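Local coordinates for thymidylate kinase (Ehrlichia chaffeensis, PDB 3LD9), which probably phosphorylates dTMP to dTDP at the expense of ATP, a step shared by the de novo and salvage routes to dTTP, at residues A[91-94]-A[95-99]; A[65-68]-A[69-72]; A[211-214]-A[215-219]; A[39-42]-A[43-46]; A[177-180]-A[181-185]. All blocks are in the same frame, centred on the assembly; numbering follows the deposited sequence. Where two conformers were deposited one is given.

Contact 1: A[91-94]-A[95-99]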
# COMPACT_ATOMS: atom_id res chain seq x y z
N MET A 91 4.64 3.70 -11.35
CA MET A 91 5.21 3.70 -9.98
C MET A 91 5.47 5.12 -9.52
O MET A 91 5.24 5.47 -8.35
CB MET A 91 6.50 2.87 -9.96
CG MET A 91 6.26 1.38 -10.21
SD MET A 91 7.72 0.41 -10.67
CE MET A 91 8.40 0.25 -9.05
N ARG A 92 5.96 5.94 -10.44
CA ARG A 92 6.20 7.38 -10.20
C ARG A 92 4.91 8.10 -9.81
O ARG A 92 4.88 8.84 -8.83
CB ARG A 92 6.80 8.05 -11.43
CG ARG A 92 6.99 9.57 -11.24
CD ARG A 92 8.01 10.14 -12.21
NE ARG A 92 9.24 9.41 -12.02
CZ ARG A 92 10.09 9.03 -12.95
NH1 ARG A 92 9.93 9.34 -14.22
NH2 ARG A 92 11.13 8.30 -12.57
N ARG A 93 3.83 7.78 -10.50
CA ARG A 93 2.52 8.32 -10.14
C ARG A 93 2.14 7.95 -8.72
O ARG A 93 1.78 8.81 -7.92
CB ARG A 93 1.42 7.87 -11.13
CG ARG A 93 0.02 8.41 -10.84
CD ARG A 93 -0.01 9.92 -10.82
NE ARG A 93 -1.32 10.39 -10.42
CZ ARG A 93 -1.61 11.68 -10.17
NH1 ARG A 93 -0.69 12.61 -10.26
NH2 ARG A 93 -2.83 12.03 -9.83
N GLU A 94 2.23 6.67 -8.40
CA GLU A 94 1.95 6.21 -7.04
C GLU A 94 2.80 6.94 -5.99
O GLU A 94 2.29 7.40 -4.94
CB GLU A 94 2.21 4.71 -6.92
CG GLU A 94 1.03 3.78 -7.24
CD GLU A 94 -0.22 4.06 -6.44
OE1 GLU A 94 -1.13 4.74 -6.97
OE2 GLU A 94 -0.30 3.59 -5.27
N HIS A 95 4.09 7.01 -6.26
CA HIS A 95 5.05 7.61 -5.36
C HIS A 95 4.79 9.10 -5.19
O HIS A 95 4.85 9.63 -4.08
CB HIS A 95 6.43 7.38 -5.93
CG HIS A 95 7.55 7.79 -5.03
ND1 HIS A 95 8.76 8.20 -5.52
CD2 HIS A 95 7.67 7.80 -3.69
CE1 HIS A 95 9.59 8.44 -4.52
NE2 HIS A 95 8.95 8.21 -3.39
N PHE A 96 4.50 9.77 -6.29
CA PHE A 96 4.24 11.18 -6.22
C PHE A 96 3.00 11.49 -5.40
O PHE A 96 3.04 12.39 -4.55
CB PHE A 96 4.08 11.79 -7.60
CG PHE A 96 3.91 13.26 -7.55
CD1 PHE A 96 4.98 14.08 -7.26
CD2 PHE A 96 2.69 13.83 -7.77
CE1 PHE A 96 4.84 15.45 -7.20
CE2 PHE A 96 2.53 15.21 -7.69
CZ PHE A 96 3.62 16.02 -7.42
N VAL A 97 1.92 10.76 -5.66
CA VAL A 97 0.66 11.04 -4.99
C VAL A 97 0.68 10.63 -3.50
O VAL A 97 0.16 11.33 -2.66
CB VAL A 97 -0.55 10.39 -5.74
CG1 VAL A 97 -1.84 10.59 -4.93
CG2 VAL A 97 -0.73 11.03 -7.12
N LYS A 98 1.33 9.50 -3.18
CA LYS A 98 1.30 9.01 -1.82
C LYS A 98 2.37 9.62 -0.92
O LYS A 98 2.09 9.90 0.23
CB LYS A 98 1.31 7.46 -1.81
CG LYS A 98 -0.07 6.93 -2.38
CD LYS A 98 -0.17 5.42 -2.50
CE LYS A 98 -1.63 4.95 -2.78
NZ LYS A 98 -2.09 5.12 -4.19
N ILE A 99 3.56 9.90 -1.45
CA ILE A 99 4.69 10.28 -0.62
C ILE A 99 5.16 11.67 -0.95
O ILE A 99 5.17 12.53 -0.09
CB ILE A 99 5.88 9.32 -0.81
CG1 ILE A 99 5.46 7.87 -0.55
CG2 ILE A 99 7.05 9.74 0.07
CD1 ILE A 99 4.86 7.60 0.86
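Helix 81-105, the long helix with which thymidylate kinase subunits meet, carries two i to i+4 side-chain pairs here, E94 with K98 and R93 with V97. In the first, K98 NZ gives a hydrogen bond within a salt bridge to E94 OE2 at 2.6 Å, meeting the oxygen on its syn side and 21° out of the carboxylate plane. The two side chains run alongside each other; a bend at the last torsion of K98 (chi4 78°) turns NZ onto the acid. Both charges have further partners in the second subunit: E94 OE1 accepts from S83 OG and D80 N of that chain, and K98 NZ also donates to its G78 O. In the second pair V97 CG2 sits over the centre of one face of the R93 guanidinium, 3.2 Å from R93 CZ, while R93 NE reaches D80 of the second subunit in a salt bridge. Backbone i to i+4 bonds accompany both pairs, V97 N to R93 O measuring 3.0 Å. On another flank H95 hydrogen-bonds T57 and E59, and R92 reaches N138. A salt-bridged pair and an arginine, all with partners in a second subunit, are consistent with the dimer interface of the thymidylate kinase family.

Contact 2: A[65-68]-A[69-72]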
# COMPACT_ATOMS: atom_id res chain seq x y z
N LEU A 65 3.96 -1.11 -2.47
CA LEU A 65 3.65 -1.67 -3.81
C LEU A 65 4.82 -1.50 -4.75
O LEU A 65 5.22 -2.46 -5.39
CB LEU A 65 2.39 -1.06 -4.40
CG LEU A 65 2.02 -1.43 -5.84
CD1 LEU A 65 1.79 -2.95 -5.98
CD2 LEU A 65 0.79 -0.59 -6.27
N ASN A 66 5.37 -0.28 -4.82
CA ASN A 66 6.45 0.00 -5.75
C ASN A 66 7.70 -0.81 -5.47
O ASN A 66 8.39 -1.22 -6.41
CB ASN A 66 6.83 1.49 -5.78
CG ASN A 66 5.81 2.35 -6.49
OD1 ASN A 66 4.88 1.85 -7.12
ND2 ASN A 66 5.98 3.68 -6.39
N GLU A 67 7.98 -1.03 -4.18
CA GLU A 67 9.12 -1.84 -3.80
C GLU A 67 8.89 -3.28 -4.26
O GLU A 67 9.81 -3.91 -4.79
CB GLU A 67 9.38 -1.77 -2.29
CG GLU A 67 9.96 -0.43 -1.84
CD GLU A 67 11.26 -0.06 -2.56
OE1 GLU A 67 11.92 -0.95 -3.14
OE2 GLU A 67 11.64 1.15 -2.54
N SER A 68 7.68 -3.80 -4.06
CA SER A 68 7.39 -5.17 -4.50
C SER A 68 7.45 -5.30 -6.02
O SER A 68 7.96 -6.30 -6.53
CB SER A 68 6.06 -5.69 -4.00
OG SER A 68 6.07 -5.91 -2.60
N VAL A 69 6.89 -4.33 -6.73
CA VAL A 69 6.95 -4.33 -8.20
C VAL A 69 8.42 -4.21 -8.64
O VAL A 69 8.81 -4.87 -9.59
CB VAL A 69 6.11 -3.19 -8.83
CG1 VAL A 69 6.37 -3.08 -10.37
CG2 VAL A 69 4.66 -3.41 -8.56
N ARG A 70 9.20 -3.36 -7.98
CA ARG A 70 10.63 -3.23 -8.31
C ARG A 70 11.38 -4.58 -8.22
O ARG A 70 12.25 -4.87 -9.06
CB ARG A 70 11.28 -2.22 -7.40
CG ARG A 70 12.82 -2.10 -7.49
CD ARG A 70 13.38 -1.57 -6.20
NE ARG A 70 14.85 -1.47 -6.26
CZ ARG A 70 15.56 -0.34 -6.31
NH1 ARG A 70 14.98 0.87 -6.31
NH2 ARG A 70 16.88 -0.42 -6.37
N ASN A 71 11.06 -5.40 -7.22
CA ASN A 71 11.73 -6.69 -7.05
C ASN A 71 11.36 -7.65 -8.15
O ASN A 71 12.22 -8.39 -8.63
CB ASN A 71 11.39 -7.33 -5.69
CG ASN A 71 11.85 -6.49 -4.51
OD1 ASN A 71 12.71 -5.64 -4.64
ND2 ASN A 71 11.24 -6.71 -3.36
N LEU A 72 10.08 -7.66 -8.56
CA LEU A 72 9.66 -8.38 -9.75
C LEU A 72 10.42 -7.96 -10.99
O LEU A 72 10.87 -8.82 -11.77
CB LEU A 72 8.18 -8.17 -10.05
CG LEU A 72 7.22 -8.94 -9.20
CD1 LEU A 72 5.80 -8.62 -9.61
CD2 LEU A 72 7.54 -10.47 -9.31
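Four i to i+4 backbone bonds span these two turns of helix 64-74, from V69 N to L65 O at 2.8 Å through to L72 N with S68 O at 3.2 Å, and N71 N adds a weak bond to S68 O. The apolar contribution comes from L65 and V69, which lie alongside each other with L65 CD1 3.9 Å from V69 CG2. The torsions of V69 explain the touch: CG2 stands anti to its carbonyl carbon, beside the backbone N, and is therefore directed back along the helix, where it also lies 3.4 Å from L65 O. V69 packs further on M91 of helix 81-105, and L65 on L79 of the second subunit. E67 and R70 form the polar counterpart, again running in the same direction. E67 adopts two conformers, which leaves its side-chain contacts tentative. In one of them E67 OE1 meets the aliphatic R70 CD at 3.4 Å; the nearest guanidinium nitrogen, R70 NE, is 4.3 Å from E67 OE1. Because that oxygen lies well out of the guanidinium plane, the attraction would be one of charge alone, with no N-H directed at the acid. Each group has a stronger partner: in this conformer E67 OE1 makes a salt bridge to R58 and E67 OE2 accepts from G62 N, while R70 NH1 donates to P60 O. The N71 amide leans over the preceding turn, its CG 3.3 Å from E67 O. With L65, S68, V69 and L72 packed on other subunits, this is a helix at a subunit interface.

Contact 3: A[211-214]-A[215-219]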
# COMPACT_ATOMS: atom_id res chain seq x y z
N PHE A 211 34.13 15.32 -1.07
CA PHE A 211 34.18 16.43 -2.03
C PHE A 211 32.83 16.72 -2.65
O PHE A 211 32.39 17.87 -2.70
CB PHE A 211 35.16 16.18 -3.17
CG PHE A 211 35.15 17.27 -4.21
CD1 PHE A 211 35.84 18.46 -4.00
CD2 PHE A 211 34.49 17.09 -5.42
CE1 PHE A 211 35.86 19.48 -4.98
CE2 PHE A 211 34.50 18.09 -6.40
CZ PHE A 211 35.19 19.28 -6.18
N VAL A 212 32.18 15.67 -3.14
CA VAL A 212 30.91 15.84 -3.83
C VAL A 212 29.87 16.39 -2.84
O VAL A 212 29.12 17.32 -3.16
CB VAL A 212 30.44 14.50 -4.47
CG1 VAL A 212 28.99 14.59 -4.90
CG2 VAL A 212 31.37 14.12 -5.63
N HIS A 213 29.86 15.82 -1.64
CA HIS A 213 28.95 16.26 -0.58
C HIS A 213 29.13 17.74 -0.26
O HIS A 213 28.15 18.48 -0.17
CB HIS A 213 29.16 15.39 0.67
CG HIS A 213 28.24 15.72 1.81
ND1 HIS A 213 26.86 15.73 1.69
CD2 HIS A 213 28.50 16.02 3.11
CE1 HIS A 213 26.32 16.01 2.86
NE2 HIS A 213 27.29 16.22 3.73
N LEU A 214 30.37 18.19 -0.13
CA LEU A 214 30.64 19.60 0.12
C LEU A 214 30.14 20.47 -1.05
O LEU A 214 29.59 21.54 -0.82
CB LEU A 214 32.14 19.85 0.38
CG LEU A 214 32.76 19.23 1.65
CD1 LEU A 214 34.32 19.44 1.69
CD2 LEU A 214 32.11 19.78 2.94
N GLU A 215 30.30 20.00 -2.28
CA GLU A 215 29.74 20.72 -3.44
C GLU A 215 28.23 20.80 -3.42
O GLU A 215 27.66 21.83 -3.77
CB GLU A 215 30.23 20.12 -4.77
CG GLU A 215 31.74 20.26 -4.97
CD GLU A 215 32.16 21.70 -5.23
OE1 GLU A 215 33.05 22.23 -4.55
OE2 GLU A 215 31.59 22.32 -6.14
N VAL A 216 27.58 19.71 -2.98
CA VAL A 216 26.11 19.68 -2.84
C VAL A 216 25.61 20.70 -1.82
O VAL A 216 24.68 21.46 -2.06
CB VAL A 216 25.63 18.28 -2.41
CG1 VAL A 216 24.15 18.33 -1.87
CG2 VAL A 216 25.78 17.27 -3.54
N ILE A 217 26.26 20.73 -0.67
CA ILE A 217 25.94 21.69 0.37
C ILE A 217 26.18 23.11 -0.15
O ILE A 217 25.41 24.02 0.15
CB ILE A 217 26.81 21.42 1.64
CG1 ILE A 217 26.40 20.08 2.28
CG2 ILE A 217 26.70 22.60 2.61
CD1 ILE A 217 27.29 19.61 3.44
N LYS A 218 27.24 23.30 -0.94
CA LYS A 218 27.58 24.62 -1.51
C LYS A 218 26.48 25.19 -2.41
O LYS A 218 26.13 26.37 -2.30
CB LYS A 218 28.89 24.55 -2.30
CG LYS A 218 29.32 25.89 -2.88
CD LYS A 218 30.74 25.87 -3.50
CE LYS A 218 30.98 27.12 -4.35
NZ LYS A 218 32.41 27.38 -4.72
N VAL A 219 25.94 24.36 -3.30
CA VAL A 219 24.79 24.77 -4.12
C VAL A 219 23.60 25.25 -3.27
O VAL A 219 22.94 26.21 -3.63
CB VAL A 219 24.33 23.66 -5.09
CG1 VAL A 219 22.95 23.97 -5.66
CG2 VAL A 219 25.35 23.48 -6.20
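The rings of F211 and H213, two residues apart on helix 208-220, each have an aliphatic carbon of the next turn over one face. Over F211 stands E215 CG, 3.7 Å above the plane and displaced toward the rim, in a CH-pi contact whose carbon-to-centroid line is 20° off the ring normal. The glutamate carboxylate plane is 17° from that of the phenyl group, with E215 OE1 4.0 Å from F211 CZ. A chi1 of -65° sets CG beside the backbone N and carries it back over the ring; the bend at chi2 then directs the carboxylate. H213 has I217 CD1 over one face, again toward the rim and in a CH-pi arrangement; I217 CD1 comes closest at H213 NE2, 3.4 Å away. With CG1 beside the backbone N, the isoleucine chain heads back toward the imidazole. V212 CG1 and V216 CG2 make a looser apolar contact at 4.4 Å. Ordinary i to i+4 bonds support all three pairs, such as V216 N to V212 O at 2.8 Å. V212 and V216 also pack on I197 of strand 194-198, and H213 touches L40 of helix 34-49. Helix 208-220 thus lays its valines against the sheet, the packing of helix on parallel strands that characterises the P-loop kinase alpha/beta fold.

Contact 4: A[39-42]-A[43-46]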
# COMPACT_ATOMS: atom_id res chain seq x y z
N HIS A 39 21.80 10.03 0.93
CA HIS A 39 21.82 9.71 2.38
C HIS A 39 22.55 10.78 3.19
O HIS A 39 22.08 11.19 4.25
CB HIS A 39 22.48 8.34 2.67
CG HIS A 39 21.51 7.19 2.67
ND1 HIS A 39 21.22 6.46 1.54
CD2 HIS A 39 20.74 6.68 3.66
CE1 HIS A 39 20.32 5.54 1.83
NE2 HIS A 39 20.01 5.64 3.12
N LEU A 40 23.69 11.23 2.68
CA LEU A 40 24.50 12.24 3.36
C LEU A 40 23.76 13.57 3.48
O LEU A 40 23.78 14.18 4.54
CB LEU A 40 25.84 12.44 2.64
CG LEU A 40 26.81 11.26 2.68
CD1 LEU A 40 28.02 11.57 1.79
CD2 LEU A 40 27.27 10.98 4.10
N LEU A 41 23.13 14.02 2.40
CA LEU A 41 22.36 15.25 2.47
C LEU A 41 21.17 15.11 3.44
O LEU A 41 20.85 16.08 4.15
CB LEU A 41 21.87 15.66 1.08
CG LEU A 41 21.17 17.02 1.03
CD1 LEU A 41 22.16 18.13 1.50
CD2 LEU A 41 20.56 17.32 -0.38
N ALA A 42 20.53 13.94 3.45
CA ALA A 42 19.41 13.67 4.37
C ALA A 42 19.84 13.82 5.84
O ALA A 42 19.14 14.40 6.66
CB ALA A 42 18.82 12.29 4.14
N GLU A 43 21.02 13.30 6.16
CA GLU A 43 21.58 13.45 7.49
C GLU A 43 21.87 14.92 7.76
O GLU A 43 21.48 15.47 8.79
CB GLU A 43 22.85 12.65 7.62
CG GLU A 43 22.61 11.16 7.59
CD GLU A 43 23.91 10.36 7.46
OE1 GLU A 43 23.85 9.22 6.93
OE2 GLU A 43 24.98 10.89 7.85
N TYR A 44 22.56 15.55 6.82
CA TYR A 44 22.93 16.97 6.95
C TYR A 44 21.69 17.88 7.21
O TYR A 44 21.70 18.72 8.13
CB TYR A 44 23.72 17.44 5.71
CG TYR A 44 24.10 18.88 5.80
CD1 TYR A 44 25.07 19.31 6.70
CD2 TYR A 44 23.48 19.84 5.01
CE1 TYR A 44 25.39 20.64 6.81
CE2 TYR A 44 23.79 21.16 5.12
CZ TYR A 44 24.75 21.56 6.01
OH TYR A 44 25.07 22.89 6.09
N LEU A 45 20.65 17.71 6.41
CA LEU A 45 19.44 18.51 6.55
C LEU A 45 18.57 18.10 7.76
O LEU A 45 17.89 18.96 8.35
CB LEU A 45 18.64 18.50 5.24
CG LEU A 45 19.36 19.16 4.05
CD1 LEU A 45 18.51 19.11 2.77
CD2 LEU A 45 19.76 20.61 4.35
N SER A 46 18.61 16.83 8.15
CA SER A 46 17.88 16.37 9.36
C SER A 46 18.38 17.00 10.64
O SER A 46 17.58 17.36 11.54
CB SER A 46 17.96 14.85 9.51
OG SER A 46 17.28 14.27 8.44
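S46 and A42 make the polar part of this contact on helix 34-49, where A42 O is gripped by two donors from one residue: S46 N at 2.9 Å, the regular helical bond, and S46 OG at 2.6 Å, with the hydroxyl as donor. They arrive from opposite faces of the carbonyl plane. The serine hydroxyl is placed by a chi1 of -65°, which sets OG anti to its own carbonyl carbon and turns it back toward the preceding turn. The other backbone bonds are of the usual i to i+4 kind, L45 N to L41 O at 2.8 Å among them.

Apolar contact centres on L41. Its side chain crosses that of L45, L41 CG lying 3.8 Å from L45 CD1, while L41 CD1 also approaches the tyrosine ring at Y44 CD2, 4.1 Å away. L41 and L45 both pack on I24 of strand 22-27, and L41 additionally meets V216 of helix 208-220, which places the two leucines where helix 34-49 meets the sheet.

Of the ionisable groups, H39 NE2 and E43 OE1 are 6.5 Å apart and do not touch. E43 is extended beyond CG and its CG rests 3.4 Å from H39 O, whereas the H39 imidazole hydrogen-bonds through ND1 to the carbonyl oxygen of T35, one of the predicted ATP-binding residues at the start of the helix. The chemistry implies a helix whose buried side is fixed by branched aliphatic contacts, and whose S46 hydroxyl gives its proton to the carbonyl one turn back.

Contact 5: A[177-180]-A[181-185]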
# COMPACT_ATOMS: atom_id res chain seq x y z
N TYR A 177 27.51 5.40 -22.79
CA TYR A 177 27.89 6.73 -23.22
C TYR A 177 26.67 7.55 -23.68
O TYR A 177 26.66 8.77 -23.50
CB TYR A 177 28.92 6.68 -24.33
CG TYR A 177 30.21 5.89 -24.08
CD1 TYR A 177 30.98 6.05 -22.93
CD2 TYR A 177 30.69 5.01 -25.08
CE1 TYR A 177 32.17 5.32 -22.75
CE2 TYR A 177 31.86 4.28 -24.92
CZ TYR A 177 32.60 4.42 -23.77
OH TYR A 177 33.78 3.66 -23.70
N ARG A 178 25.67 6.90 -24.27
CA ARG A 178 24.42 7.60 -24.60
C ARG A 178 23.73 8.13 -23.35
O ARG A 178 23.27 9.27 -23.33
CB ARG A 178 23.45 6.71 -25.40
CG ARG A 178 23.86 6.46 -26.85
CD ARG A 178 22.68 5.91 -27.70
NE ARG A 178 22.09 4.67 -27.16
CZ ARG A 178 22.57 3.43 -27.36
NH1 ARG A 178 23.65 3.22 -28.10
NH2 ARG A 178 21.96 2.39 -26.82
N VAL A 179 23.67 7.31 -22.31
CA VAL A 179 23.07 7.69 -21.04
C VAL A 179 23.77 8.92 -20.46
O VAL A 179 23.12 9.87 -20.00
CB VAL A 179 23.12 6.52 -20.02
CG1 VAL A 179 22.60 6.95 -18.66
CG2 VAL A 179 22.30 5.29 -20.55
N ARG A 180 25.09 8.91 -20.50
CA ARG A 180 25.89 10.01 -20.00
C ARG A 180 25.57 11.27 -20.80
O ARG A 180 25.35 12.34 -20.23
CB ARG A 180 27.38 9.68 -20.15
CG ARG A 180 28.34 10.64 -19.43
CD ARG A 180 29.78 10.12 -19.61
NE ARG A 180 30.70 11.11 -20.18
CZ ARG A 180 30.83 11.36 -21.48
NH1 ARG A 180 30.09 10.73 -22.39
NH2 ARG A 180 31.70 12.27 -21.88
N ASP A 181 25.52 11.14 -22.12
CA ASP A 181 25.11 12.26 -22.96
C ASP A 181 23.74 12.80 -22.57
O ASP A 181 23.53 13.99 -22.52
CB ASP A 181 25.07 11.85 -24.43
CG ASP A 181 26.45 11.76 -25.06
OD1 ASP A 181 27.43 12.36 -24.54
OD2 ASP A 181 26.52 11.05 -26.08
N GLY A 182 22.80 11.90 -22.29
CA GLY A 182 21.46 12.29 -21.83
C GLY A 182 21.46 13.17 -20.57
O GLY A 182 20.82 14.22 -20.53
N PHE A 183 22.21 12.77 -19.57
CA PHE A 183 22.35 13.61 -18.39
C PHE A 183 22.93 15.00 -18.68
O PHE A 183 22.49 15.98 -18.10
CB PHE A 183 23.16 12.89 -17.31
CG PHE A 183 22.40 11.78 -16.62
CD1 PHE A 183 21.20 12.04 -15.99
CD2 PHE A 183 22.91 10.49 -16.59
CE1 PHE A 183 20.51 11.04 -15.36
CE2 PHE A 183 22.22 9.49 -15.97
CZ PHE A 183 21.01 9.76 -15.33
N TYR A 184 23.88 15.09 -19.60
CA TYR A 184 24.48 16.39 -19.93
C TYR A 184 23.49 17.29 -20.66
O TYR A 184 23.37 18.48 -20.34
CB TYR A 184 25.74 16.24 -20.77
CG TYR A 184 26.96 15.73 -20.02
CD1 TYR A 184 27.11 15.89 -18.63
CD2 TYR A 184 28.00 15.12 -20.72
CE1 TYR A 184 28.25 15.42 -17.97
CE2 TYR A 184 29.14 14.66 -20.07
CZ TYR A 184 29.26 14.80 -18.71
OH TYR A 184 30.39 14.33 -18.10
N ASP A 185 22.77 16.73 -21.63
CA ASP A 185 21.73 17.49 -22.33
C ASP A 185 20.63 17.97 -21.40
O ASP A 185 20.14 19.08 -21.56
CB ASP A 185 21.11 16.67 -23.47
CG ASP A 185 22.06 16.46 -24.61
OD1 ASP A 185 23.10 17.16 -24.66
OD2 ASP A 185 21.78 15.59 -25.45
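R180 lays its guanidinium against Y184, whose CE2 stands 3.6 Å above one face of the group and toward its rim. The two planes are 72° apart: the ring is steeply turned against the guanidinium rather than stacked on it. A bend at chi3 (125°) turns the guanidinium to present that face to the tyrosine, with R180 NE 3.9 Å from Y184 CE2. The tyrosine hydroxyl is hydrogen-bonded to D153 OD2 of strand 148-153. With D181, the next residue, the arginine makes only a long salt bridge, R180 NH1 to D181 OD1 at 3.8 Å; the oxygen lies well out of the guanidinium plane, leaving an attraction of charges without a directed N-H. The apolar pair is V179 with F183, side by side, at 3.7 Å between V179 CG1 and F183 CE2. Both pack on A121 of helix 116-126, to which R178 is also bonded at Y125 and G126, and F183 touches the predicted ATP-binding loop near G28. Backbone bonds such as F183 N to V179 O, 3.1 Å, join the two turns. R180, D181 and Y184 form another flank. Helix 173-189 is thereby joined to a neighbouring helix and to the central sheet of the alpha/beta kinase core.

How the contacts relate
From the N terminus, contact 4 comes first, on the helix after the predicted ATP-binding loop, followed by contacts 2, 1, 5 and 3. Each joins neighbouring turns of one helix, so none closes a long loop, and all lie in series without nesting or crossing. Two pairs meet in space. Contacts 2 and 1, on successive helices, touch where N66 ND2 probably hydrogen-bonds M91 O, and both face the second subunit. Contacts 4 and 3, far apart in sequence, also meet where Y44 packs on I217, bringing the C-terminal helix against helix 34-49. Contact 5 touches none of the others, its centre about 22 Å from that of contact 3.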